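Local coordinates for protein cpftsy (Physcomitrella patens, PDB 4AK9) that probably acts as the chloroplast receptor for the signal recognition particle, an SRP54-type GTPase that helps bring proteins to the thylakoid membrane, at residues 167-172 and 299-304; 137-142 and 303-308; 130-135 and 268-273; 107-112 and 117-122; 162-167 and 172-177. All blocks are in the same frame, centred on the assembly; numbering follows the deposited sequence.

Contact 1. Residues 167-172 and 299-304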
# COMPACT_ATOMS: atom_id res chain seq x y z
N ALA A 167 9.34 -2.50 -32.72
CA ALA A 167 9.10 -3.39 -33.86
C ALA A 167 10.45 -3.68 -34.52
O ALA A 167 10.79 -4.83 -34.83
CB ALA A 167 8.14 -2.74 -34.85
N GLN A 168 11.24 -2.62 -34.66
CA GLN A 168 12.58 -2.73 -35.26
C GLN A 168 13.54 -3.60 -34.47
O GLN A 168 14.18 -4.50 -35.04
CB GLN A 168 13.19 -1.34 -35.46
CG GLN A 168 12.57 -0.59 -36.62
CD GLN A 168 12.90 -1.25 -37.96
OE1 GLN A 168 14.07 -1.34 -38.35
NE2 GLN A 168 11.86 -1.71 -38.67
N ARG A 169 13.65 -3.34 -33.17
CA ARG A 169 14.53 -4.14 -32.32
C ARG A 169 14.16 -5.61 -32.34
O ARG A 169 15.03 -6.50 -32.23
CB ARG A 169 14.45 -3.60 -30.88
CG ARG A 169 15.30 -4.34 -29.87
CD ARG A 169 15.37 -3.55 -28.57
NE ARG A 169 15.63 -2.14 -28.85
CZ ARG A 169 14.96 -1.12 -28.33
NH1 ARG A 169 13.98 -1.32 -27.45
NH2 ARG A 169 15.28 0.12 -28.68
N THR A 170 12.86 -5.89 -32.49
CA THR A 170 12.43 -7.27 -32.37
C THR A 170 12.21 -7.93 -33.71
O THR A 170 11.96 -9.13 -33.76
CB THR A 170 11.13 -7.41 -31.55
OG1 THR A 170 10.10 -6.62 -32.17
CG2 THR A 170 11.35 -6.97 -30.12
N GLY A 171 12.27 -7.16 -34.78
CA GLY A 171 12.05 -7.74 -36.10
C GLY A 171 10.58 -8.03 -36.36
O GLY A 171 10.24 -8.95 -37.11
N SER A 172 9.71 -7.26 -35.71
CA SER A 172 8.27 -7.39 -35.91
C SER A 172 7.83 -6.36 -36.93
O SER A 172 8.44 -5.30 -37.05
CB SER A 172 7.53 -7.12 -34.59
OG SER A 172 7.99 -8.00 -33.58
N GLU A 299 15.04 -3.92 -16.18
CA GLU A 299 15.02 -3.04 -17.35
C GLU A 299 15.46 -3.73 -18.64
O GLU A 299 15.26 -3.17 -19.73
CB GLU A 299 15.89 -1.81 -17.10
CG GLU A 299 15.36 -0.88 -16.02
CD GLU A 299 13.99 -0.32 -16.38
OE1 GLU A 299 13.93 0.59 -17.24
OE2 GLU A 299 12.98 -0.79 -15.79
N GLY A 300 16.04 -4.93 -18.54
CA GLY A 300 16.48 -5.66 -19.73
C GLY A 300 15.34 -6.17 -20.60
O GLY A 300 14.22 -6.39 -20.12
N ILE A 301 15.61 -6.37 -21.89
CA ILE A 301 14.57 -6.81 -22.80
C ILE A 301 14.07 -8.21 -22.41
O ILE A 301 12.91 -8.56 -22.65
CB ILE A 301 15.03 -6.74 -24.28
CG1 ILE A 301 13.84 -6.97 -25.22
CG2 ILE A 301 16.19 -7.72 -24.52
CD1 ILE A 301 14.15 -6.77 -26.71
N ASP A 302 14.93 -9.00 -21.78
CA ASP A 302 14.51 -10.35 -21.39
C ASP A 302 13.97 -10.39 -19.95
O ASP A 302 13.72 -11.46 -19.39
CB ASP A 302 15.66 -11.34 -21.59
CG ASP A 302 16.02 -11.56 -23.07
OD1 ASP A 302 15.10 -11.87 -23.87
OD2 ASP A 302 17.21 -11.40 -23.43
N ASP A 303 13.77 -9.22 -19.37
CA ASP A 303 13.37 -9.17 -17.96
C ASP A 303 11.85 -9.27 -17.72
O ASP A 303 11.38 -9.09 -16.61
CB ASP A 303 13.95 -7.93 -17.29
CG ASP A 303 15.46 -8.05 -17.08
OD1 ASP A 303 15.96 -9.21 -17.06
OD2 ASP A 303 16.13 -7.00 -16.94
N LEU A 304 11.10 -9.57 -18.78
CA LEU A 304 9.67 -9.86 -18.65
C LEU A 304 9.53 -11.36 -18.59
O LEU A 304 9.83 -12.08 -19.56
CB LEU A 304 8.90 -9.31 -19.85
CG LEU A 304 7.38 -9.48 -19.75
CD1 LEU A 304 6.81 -8.50 -18.70
CD2 LEU A 304 6.78 -9.24 -21.13

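Contact 2. Residues 137-142 and 303-308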
# COMPACT_ATOMS: atom_id res chain seq x y z
N ALA A 137 6.87 -9.11 -27.69
CA ALA A 137 7.28 -9.37 -29.07
C ALA A 137 8.59 -10.13 -29.14
O ALA A 137 8.73 -11.07 -29.92
CB ALA A 137 7.41 -8.08 -29.80
N ASN A 138 9.54 -9.71 -28.31
CA ASN A 138 10.85 -10.32 -28.28
C ASN A 138 10.77 -11.79 -27.88
O ASN A 138 11.50 -12.63 -28.40
CB ASN A 138 11.76 -9.53 -27.33
CG ASN A 138 13.07 -10.25 -27.05
OD1 ASN A 138 13.99 -10.22 -27.88
ND2 ASN A 138 13.17 -10.89 -25.89
N ARG A 139 9.87 -12.10 -26.95
CA ARG A 139 9.63 -13.51 -26.59
C ARG A 139 9.09 -14.33 -27.75
O ARG A 139 9.50 -15.47 -27.96
CB ARG A 139 8.68 -13.64 -25.39
CG ARG A 139 9.31 -13.21 -24.09
CD ARG A 139 8.37 -13.48 -22.91
NE ARG A 139 8.16 -14.90 -22.70
CZ ARG A 139 9.00 -15.71 -22.05
NH1 ARG A 139 10.14 -15.24 -21.54
NH2 ARG A 139 8.69 -16.99 -21.91
N PHE A 140 8.13 -13.77 -28.49
CA PHE A 140 7.56 -14.50 -29.62
C PHE A 140 8.59 -14.71 -30.73
O PHE A 140 8.67 -15.80 -31.32
CB PHE A 140 6.35 -13.75 -30.17
CG PHE A 140 5.13 -13.88 -29.32
CD1 PHE A 140 4.53 -15.11 -29.13
CD2 PHE A 140 4.56 -12.76 -28.73
CE1 PHE A 140 3.40 -15.24 -28.34
CE2 PHE A 140 3.42 -12.87 -27.95
CZ PHE A 140 2.84 -14.10 -27.75
N LYS A 141 9.35 -13.66 -31.01
CA LYS A 141 10.40 -13.71 -32.05
C LYS A 141 11.46 -14.76 -31.75
O LYS A 141 11.91 -15.47 -32.65
CB LYS A 141 11.05 -12.34 -32.22
CG LYS A 141 10.09 -11.32 -32.85
CD LYS A 141 9.54 -11.88 -34.18
CE LYS A 141 8.67 -10.87 -34.92
NZ LYS A 141 8.09 -11.43 -36.19
N LYS A 142 11.82 -14.89 -30.48
CA LYS A 142 12.80 -15.89 -30.07
C LYS A 142 12.29 -17.31 -30.28
O LYS A 142 13.07 -18.25 -30.36
CB LYS A 142 13.21 -15.66 -28.61
CG LYS A 142 14.31 -14.62 -28.44
CD LYS A 142 14.34 -14.07 -27.03
CE LYS A 142 14.39 -15.19 -25.98
NZ LYS A 142 13.52 -14.91 -24.78
N ASP A 303 13.77 -9.22 -19.37
CA ASP A 303 13.37 -9.17 -17.96
C ASP A 303 11.85 -9.27 -17.72
O ASP A 303 11.38 -9.09 -16.61
CB ASP A 303 13.95 -7.93 -17.29
CG ASP A 303 15.46 -8.05 -17.08
OD1 ASP A 303 15.96 -9.21 -17.06
OD2 ASP A 303 16.13 -7.00 -16.94
N LEU A 304 11.10 -9.57 -18.78
CA LEU A 304 9.67 -9.86 -18.65
C LEU A 304 9.53 -11.36 -18.59
O LEU A 304 9.83 -12.08 -19.56
CB LEU A 304 8.90 -9.31 -19.85
CG LEU A 304 7.38 -9.48 -19.75
CD1 LEU A 304 6.81 -8.50 -18.70
CD2 LEU A 304 6.78 -9.24 -21.13
N GLN A 305 9.12 -11.87 -17.44
CA GLN A 305 9.14 -13.32 -17.23
C GLN A 305 7.73 -13.85 -17.06
O GLN A 305 6.88 -13.18 -16.46
CB GLN A 305 9.97 -13.65 -15.99
CG GLN A 305 11.47 -13.43 -16.21
CD GLN A 305 12.01 -14.36 -17.28
OE1 GLN A 305 11.72 -15.57 -17.26
NE2 GLN A 305 12.78 -13.82 -18.22
N PRO A 306 7.48 -15.07 -17.57
CA PRO A 306 6.18 -15.70 -17.39
C PRO A 306 6.02 -16.03 -15.91
O PRO A 306 6.99 -16.39 -15.25
CB PRO A 306 6.27 -16.97 -18.24
CG PRO A 306 7.77 -17.24 -18.36
CD PRO A 306 8.40 -15.88 -18.40
N PHE A 307 4.80 -15.88 -15.38
CA PHE A 307 4.60 -16.09 -13.96
C PHE A 307 4.44 -17.57 -13.61
O PHE A 307 3.77 -18.33 -14.31
CB PHE A 307 3.38 -15.30 -13.48
CG PHE A 307 3.20 -15.34 -11.99
CD1 PHE A 307 4.00 -14.59 -11.17
CD2 PHE A 307 2.21 -16.15 -11.43
CE1 PHE A 307 3.85 -14.63 -9.77
CE2 PHE A 307 2.04 -16.18 -10.06
CZ PHE A 307 2.86 -15.43 -9.23
N ASP A 308 5.05 -18.00 -12.51
CA ASP A 308 4.79 -19.32 -11.97
C ASP A 308 4.71 -19.19 -10.45
O ASP A 308 5.62 -18.65 -9.82
CB ASP A 308 5.90 -20.30 -12.34
CG ASP A 308 5.72 -21.65 -11.69
OD1 ASP A 308 4.76 -22.36 -12.08
OD2 ASP A 308 6.51 -22.00 -10.78
O HOH W 1 11.54 -17.14 -19.60
O HOH W 2 11.35 -12.81 -21.67

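Contact 3. Residues 130-135 and 268-273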
# COMPACT_ATOMS: atom_id res chain seq x y z
N THR A 130 3.83 0.21 -23.75
CA THR A 130 4.70 0.15 -24.94
C THR A 130 5.89 -0.77 -24.70
O THR A 130 6.19 -1.66 -25.51
CB THR A 130 5.19 1.55 -25.34
OG1 THR A 130 4.06 2.39 -25.61
CG2 THR A 130 6.04 1.46 -26.59
N THR A 131 6.57 -0.57 -23.58
CA THR A 131 7.70 -1.39 -23.22
C THR A 131 7.30 -2.85 -23.09
O THR A 131 7.97 -3.74 -23.60
CB THR A 131 8.31 -0.90 -21.88
OG1 THR A 131 8.88 0.39 -22.07
CG2 THR A 131 9.37 -1.85 -21.40
N THR A 132 6.17 -3.10 -22.42
CA THR A 132 5.72 -4.49 -22.24
C THR A 132 5.44 -5.18 -23.58
O THR A 132 5.80 -6.35 -23.77
CB THR A 132 4.48 -4.57 -21.32
OG1 THR A 132 4.84 -3.99 -20.05
CG2 THR A 132 4.05 -6.04 -21.10
N LEU A 133 4.78 -4.43 -24.46
CA LEU A 133 4.47 -4.84 -25.83
C LEU A 133 5.77 -5.27 -26.53
O LEU A 133 5.84 -6.34 -27.13
CB LEU A 133 3.83 -3.64 -26.54
CG LEU A 133 2.54 -3.80 -27.36
CD1 LEU A 133 2.08 -5.22 -27.37
CD2 LEU A 133 1.44 -2.88 -26.84
N GLY A 134 6.81 -4.45 -26.45
CA GLY A 134 8.10 -4.79 -27.05
C GLY A 134 8.72 -6.04 -26.47
O GLY A 134 9.22 -6.91 -27.21
N LYS A 135 8.67 -6.19 -25.14
CA LYS A 135 9.28 -7.36 -24.54
C LYS A 135 8.48 -8.61 -24.81
O LYS A 135 9.06 -9.71 -24.86
CB LYS A 135 9.48 -7.16 -23.04
CG LYS A 135 10.39 -5.97 -22.68
CD LYS A 135 10.76 -6.01 -21.18
CE LYS A 135 11.35 -4.70 -20.75
NZ LYS A 135 12.02 -4.81 -19.36
N ILE A 268 -0.18 -8.18 -16.22
CA ILE A 268 1.27 -8.03 -16.29
C ILE A 268 1.70 -6.96 -15.31
O ILE A 268 1.30 -5.78 -15.41
CB ILE A 268 1.71 -7.67 -17.73
CG1 ILE A 268 1.30 -8.81 -18.67
CG2 ILE A 268 3.30 -7.39 -17.76
CD1 ILE A 268 1.47 -8.43 -20.16
N LEU A 269 2.48 -7.38 -14.32
CA LEU A 269 2.92 -6.47 -13.25
C LEU A 269 4.37 -6.10 -13.50
O LEU A 269 5.23 -6.98 -13.46
CB LEU A 269 2.77 -7.13 -11.87
CG LEU A 269 1.38 -6.88 -11.23
CD1 LEU A 269 0.23 -7.46 -12.08
CD2 LEU A 269 1.31 -7.45 -9.83
N THR A 270 4.60 -4.84 -13.80
CA THR A 270 5.94 -4.37 -14.18
C THR A 270 6.70 -3.73 -13.00
O THR A 270 6.10 -3.42 -11.95
CB THR A 270 5.85 -3.29 -15.28
OG1 THR A 270 5.10 -2.18 -14.78
CG2 THR A 270 5.17 -3.82 -16.54
N LYS A 271 7.99 -3.51 -13.21
CA LYS A 271 8.84 -2.72 -12.30
C LYS A 271 8.91 -3.28 -10.89
O LYS A 271 9.08 -2.53 -9.92
CB LYS A 271 8.35 -1.29 -12.27
CG LYS A 271 8.43 -0.62 -13.65
CD LYS A 271 7.65 0.69 -13.67
CE LYS A 271 8.27 1.73 -12.73
NZ LYS A 271 7.52 3.04 -12.73
N LEU A 272 8.82 -4.59 -10.76
CA LEU A 272 8.79 -5.19 -9.44
C LEU A 272 10.16 -5.18 -8.75
O LEU A 272 10.25 -5.30 -7.52
CB LEU A 272 8.20 -6.59 -9.50
CG LEU A 272 6.68 -6.59 -9.74
CD1 LEU A 272 6.18 -7.98 -10.11
CD2 LEU A 272 5.93 -6.08 -8.49
N ASP A 273 11.22 -5.02 -9.52
CA ASP A 273 12.55 -4.93 -8.92
C ASP A 273 12.73 -3.63 -8.11
O ASP A 273 13.60 -3.54 -7.24
CB ASP A 273 13.59 -5.00 -10.03
CG ASP A 273 13.31 -4.01 -11.12
OD1 ASP A 273 12.23 -4.12 -11.77
OD2 ASP A 273 14.17 -3.13 -11.33

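Contact 4. Residues 107-112 and 117-122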
# COMPACT_ATOMS: atom_id res chain seq x y z
N THR A 107 -1.83 -19.57 -16.18
CA THR A 107 -1.01 -18.38 -16.42
C THR A 107 -0.57 -18.29 -17.88
O THR A 107 -0.07 -17.24 -18.34
CB THR A 107 0.25 -18.39 -15.52
OG1 THR A 107 1.01 -19.59 -15.77
CG2 THR A 107 -0.14 -18.35 -14.06
N GLU A 108 -0.70 -19.40 -18.60
CA GLU A 108 -0.27 -19.45 -20.00
C GLU A 108 -1.11 -18.57 -20.90
O GLU A 108 -2.31 -18.40 -20.69
CB GLU A 108 -0.35 -20.87 -20.57
CG GLU A 108 0.48 -21.92 -19.83
CD GLU A 108 1.98 -21.82 -20.12
OE1 GLU A 108 2.35 -21.48 -21.27
OE2 GLU A 108 2.78 -22.08 -19.19
N LEU A 109 -0.48 -18.04 -21.95
CA LEU A 109 -1.25 -17.36 -22.98
C LEU A 109 -2.07 -18.40 -23.76
O LEU A 109 -1.58 -19.50 -24.05
CB LEU A 109 -0.33 -16.61 -23.93
CG LEU A 109 0.42 -15.46 -23.28
CD1 LEU A 109 1.38 -14.87 -24.28
CD2 LEU A 109 -0.56 -14.41 -22.77
N GLN A 110 -3.30 -18.05 -24.09
CA GLN A 110 -4.21 -18.97 -24.78
C GLN A 110 -4.34 -18.50 -26.21
O GLN A 110 -5.14 -17.62 -26.53
CB GLN A 110 -5.60 -18.94 -24.14
CG GLN A 110 -5.61 -19.15 -22.64
CD GLN A 110 -5.38 -20.59 -22.26
OE1 GLN A 110 -6.32 -21.40 -22.23
NE2 GLN A 110 -4.13 -20.93 -21.96
N LEU A 111 -3.54 -19.08 -27.09
CA LEU A 111 -3.48 -18.56 -28.45
C LEU A 111 -4.45 -19.31 -29.35
O LEU A 111 -4.69 -18.91 -30.49
CB LEU A 111 -2.06 -18.66 -28.98
CG LEU A 111 -1.03 -17.97 -28.09
CD1 LEU A 111 0.34 -18.04 -28.74
CD2 LEU A 111 -1.42 -16.53 -27.84
N GLY A 112 -5.01 -20.40 -28.83
CA GLY A 112 -6.03 -21.14 -29.54
C GLY A 112 -5.51 -22.03 -30.66
O GLY A 112 -4.30 -22.28 -30.79
N ALA A 117 -3.48 -15.33 -33.64
CA ALA A 117 -3.96 -14.96 -32.31
C ALA A 117 -3.86 -13.44 -32.17
O ALA A 117 -3.00 -12.79 -32.82
CB ALA A 117 -3.14 -15.64 -31.22
N VAL A 118 -4.72 -12.86 -31.35
CA VAL A 118 -4.72 -11.41 -31.17
C VAL A 118 -4.69 -11.09 -29.66
O VAL A 118 -5.55 -11.54 -28.90
CB VAL A 118 -5.94 -10.74 -31.81
CG1 VAL A 118 -5.94 -9.23 -31.52
CG2 VAL A 118 -5.93 -10.97 -33.35
N LEU A 119 -3.68 -10.33 -29.25
CA LEU A 119 -3.52 -9.97 -27.83
C LEU A 119 -3.70 -8.46 -27.72
O LEU A 119 -2.98 -7.69 -28.38
CB LEU A 119 -2.11 -10.36 -27.35
CG LEU A 119 -1.77 -11.74 -26.79
CD1 LEU A 119 -2.45 -12.84 -27.54
CD2 LEU A 119 -0.27 -11.95 -26.80
N MET A 120 -4.67 -8.01 -26.92
CA MET A 120 -4.80 -6.59 -26.66
C MET A 120 -4.12 -6.23 -25.34
O MET A 120 -4.30 -6.92 -24.34
CB MET A 120 -6.27 -6.16 -26.63
CG MET A 120 -6.94 -6.22 -27.99
SD MET A 120 -8.72 -5.91 -27.79
CE MET A 120 -8.82 -4.15 -27.53
N ILE A 121 -3.29 -5.20 -25.36
CA ILE A 121 -2.58 -4.77 -24.16
C ILE A 121 -3.29 -3.51 -23.68
O ILE A 121 -3.46 -2.52 -24.44
CB ILE A 121 -1.10 -4.43 -24.47
CG1 ILE A 121 -0.35 -5.63 -25.06
CG2 ILE A 121 -0.39 -3.76 -23.26
CD1 ILE A 121 -0.64 -6.99 -24.48
N VAL A 122 -3.76 -3.51 -22.43
CA VAL A 122 -4.47 -2.34 -21.93
C VAL A 122 -3.87 -1.83 -20.61
O VAL A 122 -3.06 -2.52 -19.98
CB VAL A 122 -5.98 -2.65 -21.69
CG1 VAL A 122 -6.64 -3.12 -23.01
CG2 VAL A 122 -6.12 -3.74 -20.64

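Contact 5. Residues 162-167 and 172-177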
# COMPACT_ATOMS: atom_id res chain seq x y z
N GLN A 162 7.23 5.10 -30.48
CA GLN A 162 7.94 4.27 -29.53
C GLN A 162 7.75 2.80 -29.89
O GLN A 162 8.70 2.01 -29.81
CB GLN A 162 7.42 4.52 -28.12
CG GLN A 162 7.68 5.94 -27.61
CD GLN A 162 7.03 6.21 -26.26
OE1 GLN A 162 6.24 5.39 -25.74
NE2 GLN A 162 7.35 7.36 -25.68
N LEU A 163 6.54 2.46 -30.34
CA LEU A 163 6.23 1.09 -30.69
C LEU A 163 7.03 0.69 -31.92
O LEU A 163 7.51 -0.45 -32.01
CB LEU A 163 4.72 0.95 -30.95
CG LEU A 163 4.13 -0.46 -30.93
CD1 LEU A 163 4.48 -1.15 -29.61
CD2 LEU A 163 2.62 -0.38 -31.13
N GLU A 164 7.19 1.63 -32.84
CA GLU A 164 7.96 1.41 -34.07
C GLU A 164 9.40 1.01 -33.75
O GLU A 164 9.99 0.14 -34.40
CB GLU A 164 7.92 2.68 -34.92
CG GLU A 164 8.22 2.47 -36.40
CD GLU A 164 7.80 3.66 -37.25
OE1 GLU A 164 7.54 4.75 -36.68
OE2 GLU A 164 7.72 3.50 -38.50
N VAL A 165 9.96 1.62 -32.71
CA VAL A 165 11.31 1.27 -32.30
C VAL A 165 11.38 -0.18 -31.80
O VAL A 165 12.32 -0.92 -32.12
CB VAL A 165 11.82 2.24 -31.21
CG1 VAL A 165 13.24 1.89 -30.82
CG2 VAL A 165 11.75 3.68 -31.73
N TRP A 166 10.37 -0.58 -31.04
CA TRP A 166 10.32 -1.95 -30.58
C TRP A 166 10.10 -2.92 -31.72
O TRP A 166 10.62 -4.06 -31.68
CB TRP A 166 9.22 -2.11 -29.53
CG TRP A 166 9.65 -1.57 -28.20
CD1 TRP A 166 9.29 -0.37 -27.65
CD2 TRP A 166 10.57 -2.17 -27.29
NE1 TRP A 166 9.89 -0.22 -26.42
CE2 TRP A 166 10.69 -1.31 -26.19
CE3 TRP A 166 11.28 -3.38 -27.30
CZ2 TRP A 166 11.50 -1.61 -25.10
CZ3 TRP A 166 12.08 -3.67 -26.23
CH2 TRP A 166 12.18 -2.79 -25.14
N ALA A 167 9.34 -2.50 -32.72
CA ALA A 167 9.10 -3.39 -33.86
C ALA A 167 10.45 -3.68 -34.52
O ALA A 167 10.79 -4.83 -34.83
CB ALA A 167 8.14 -2.74 -34.85
N SER A 172 9.71 -7.26 -35.71
CA SER A 172 8.27 -7.39 -35.91
C SER A 172 7.83 -6.36 -36.93
O SER A 172 8.44 -5.30 -37.05
CB SER A 172 7.53 -7.12 -34.59
OG SER A 172 7.99 -8.00 -33.58
N GLU A 173 6.74 -6.66 -37.64
CA GLU A 173 6.10 -5.67 -38.51
C GLU A 173 5.16 -4.82 -37.67
O GLU A 173 4.80 -5.21 -36.55
CB GLU A 173 5.32 -6.36 -39.64
CG GLU A 173 6.17 -7.32 -40.47
CD GLU A 173 7.27 -6.61 -41.27
OE1 GLU A 173 6.93 -5.66 -42.02
OE2 GLU A 173 8.46 -6.99 -41.13
N ILE A 174 4.76 -3.67 -38.20
CA ILE A 174 3.88 -2.78 -37.45
C ILE A 174 2.86 -2.06 -38.33
O ILE A 174 3.19 -1.62 -39.44
CB ILE A 174 4.69 -1.74 -36.61
CG1 ILE A 174 3.76 -0.79 -35.85
CG2 ILE A 174 5.64 -0.92 -37.50
CD1 ILE A 174 4.45 -0.09 -34.68
N VAL A 175 1.62 -1.97 -37.84
CA VAL A 175 0.59 -1.17 -38.48
C VAL A 175 0.39 0.10 -37.67
O VAL A 175 0.17 0.03 -36.44
CB VAL A 175 -0.76 -1.92 -38.55
CG1 VAL A 175 -1.88 -0.96 -38.97
CG2 VAL A 175 -0.68 -3.14 -39.49
N MET A 176 0.44 1.25 -38.34
CA MET A 176 0.23 2.53 -37.66
C MET A 176 -0.91 3.36 -38.25
O MET A 176 -1.46 3.02 -39.30
CB MET A 176 1.54 3.33 -37.65
CG MET A 176 2.69 2.55 -37.03
SD MET A 176 4.19 3.53 -36.88
CE MET A 176 3.51 4.99 -36.08
N ALA A 177 -1.27 4.46 -37.57
CA ALA A 177 -2.31 5.38 -38.05
C ALA A 177 -1.92 6.11 -39.34
O ALA A 177 -0.74 6.35 -39.60
CB ALA A 177 -2.68 6.38 -36.96

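Contact 1. Residues 167-172 and 299-304
Thr170 and Ile301 mark the nearest approach of the two backbones, with CA of Thr170 still 9.8 Å from CA of Ile301, so the gap is bridged by side chains alone. Segment 167-172 is the C-terminal end of helix 158-170. A Schellman motif stops it: Ser172 N bonds to Ala167 O at 2.8 Å, a weaker bond runs from Gly171 N to Gln168 O, and Gly171 takes the positive phi that a glycine adopts with little strain. Facing it, residues 300-303 form a type I turn. Asp303 braces that turn, its OD2 accepting Gly300 N at 2.6 Å from above the carboxylate plane; glycine suits this position because a CB on it would collide with that oxygen.

Ile301 holds CG1 anti to its backbone N (chi1 -170°), which extends CD1 toward the helix. There CD1 lies 3.9 Å from CD of Arg169, the two chains running past one another in opposite directions, and 4.4 Å from CG2 of Thr170. Arginine serves here through its methylenes, while its charged end makes a cation-pi contact with Trp166. Thr170 likewise divides its labour: the methyl looks to Ile301, whereas OG1 bonds to Trp166 O and accepts Ser172 OG at 2.9 Å.

The turn's firmer ties go to helix 126-142, where Lys135 reaches Gly300 O and Asn138 reaches Asp302 OD1. Between the two segments themselves no polar bond forms; theirs is an apolar touch at the surface, burying 82 Å², that probably adds little directional hold of its own.

Contact 2. Residues 137-142 and 303-308
Arg139 reaches from helix 126-142 to Pro306 on strand 304-306; the axes of 137-142 and 304-306 approach to 10.3 Å. The arginine CG stands anti to the carbonyl carbon (chi1 -71°), and after an extended step the chain bends at chi3 (66°), which brings a face of the guanidinium against CD and CG of Pro306. Pro306 CD sits 3.4 Å above the guanidinium plane, nearer its rim than its centre; a flat cation can meet hydrocarbon in this way without giving up the N-H groups at its edge. NH1 uses that edge, in plane, for two waters. One, 2.7 Å from NH1, donates a hydrogen bond to Leu304 O, also at 2.7 Å; the other lies 3.1 Å from NH1 and may donate to OE1 of Gln305, which also accepts Asp15 N. NH2 bonds to the carbonyl of Ser11. Replacing Arg139 by an alanine would probably uncover CD and CG of Pro306, take the NH1 donor from both waters and break the water-mediated link to Leu304 O. The arrangement joins the helix that follows the probable P-loop to the antiparallel edge strand of the central sheet, as befits the layered alpha/beta fold of the SRP54-type GTPases.

Contact 3. Residues 130-135 and 268-273
Thr132, on the helix that follows the probable P-loop (Walker A) of this GTPase, packs on Ile268 and Thr270 of strand 266-270, just where the strand runs into the sequence Thr270-Lys271-Leu272-Asp273. That sequence matches the TKxD motif, which in related GTPases recognises guanine, so the contact probably sets two nucleotide-binding elements against each other inside the domain. Thr132 and Thr270 have their CA atoms 8.1 Å apart, a distance that small branched residues can fill. In Thr132 the methyl CG2 lies anti to the backbone N (chi1 -59°), which aims it at the sheet, while OG1 stays beside that N and bonds back to Gly128 O one helical turn earlier. The buried hydroxyl is thereby satisfied within its own helix. Tip to tip, Thr132 CG2 meets Ile268 CD1 at 3.6 Å and Ile268 CG2 at 3.7 Å, so both arms of the isoleucine hold one methyl. Thr270 crosses at a slant and is turned the other way round: its hydroxyl makes a weak bond to Leu243 O on the neighbouring strand, and its methyl faces the helix. Thr270 CG2 ends 3.5 Å from Thr132 OG1, a van der Waals contact of methyl with hydroxyl oxygen.

Contact 4. Residues 107-112 and 117-122
Leu109 and Leu111 meet Ala117 and Leu119 without any ring or flat polar side chain between the segments; the one flat group that touches across is a peptide, whose carbonyl, Leu111 O, has the methyl CB of Ala117 3.7 Å away. The rest is aliphatic. Segment 107-112 has no regular structure and comes down beside the start of strand 117-123, with CA of Leu111 and CA of Ala117 5.3 Å apart. Leu111 does most of the work: its CG stands anti to the carbonyl carbon (chi1 -55°), which carries CD2 over the strand, 3.9 Å from Ala117 CB and 3.8 Å from Leu119 CD1. Alanine suits position 117, since its single methyl lets the loop come close. Leu119, two residues on and on the same face of the strand, gives one branch to each loop leucine. Its CD1 takes Leu111, the chains crossing at a slant, and its CD2 takes Leu109 CD1 at 4.2 Å, where the chains lie roughly at right angles. Phe140 of helix 126-142 packs beside Leu109 and Leu119 and draws them into the core between helix and sheet.

No hydrogen bond joins the segments, so the hold is hydrophobic and depends on shape. The linker's polar ties are made with other parts of the chain, among them Gln110 N to Glu238 and Glu108 O to Lys293, which would help fix where the leucines are laid down.

Contact 5. Residues 162-167 and 172-177
Ile174 and Ala167 bury the greatest area in this contact, with Glu164 next, and together they seat strand 173-175 against helix 158-170. The short axes pass 8.1 Å apart and run nearly antiparallel, at 158°. At 167 the helix face carries nothing larger than a methyl, and the strand can come near: Ala167 CB lies 4.0 Å from the branch point, CB, of Ile174. From there Ile174 reaches along the helix, with CG1 anti to its backbone N (chi1 179°), and lays CD1 3.8 Å from Leu163 CG and 3.7 Å from the backbone N of Glu164. A beta-branched residue is at home here, being comfortable in a strand and broad enough to span a turn of helix.

Glu164, partly exposed, lies beside Met176. Its extended chain crosses that of Met176 at about a right angle, and the carboxylate comes to the thioether, OE1 being 3.6 Å from SD; Met176 bends at chi3 and keeps its methyl farther off, with CE 4.1 Å from OE1. Were Glu164 exchanged for an alanine, the Met176 sulfur would be likely to lose its carboxylate neighbour and be freer to turn.

Beyond the helix end, where the Ser172 N to Ala167 O bond turns the chain, strand 173-175 pairs with strand 147-150, running parallel to it. Strand 147-150, helix 158-170 and strand 173-175 thus make a beta-alpha-beta crossover, the building unit of P-loop GTPase folds, here at an outer strand of the sheet.

In the fold
From the N terminus, contact 4 comes first, a short local loop closure that lays the loop following helix 85-101 on strand 117-123; it closes before the others open. Helix 126-142 then begins two long closures, contact 3 from 130-135 to strand 266-270 and contact 2 from 137-142 to strand 304-306, which cross. Contact 1 opens later, at the end of helix 158-170, crosses contact 3, and finishes on the residues where contact 2 also ends. Contact 5 is local: it lies within the spans of contacts 2 and 3 and crosses contact 1, sharing Ala167 and Ser172. Together they bind helices 126-142 and 158-170 to one sheet and to the sheet's outermost strands within this chain.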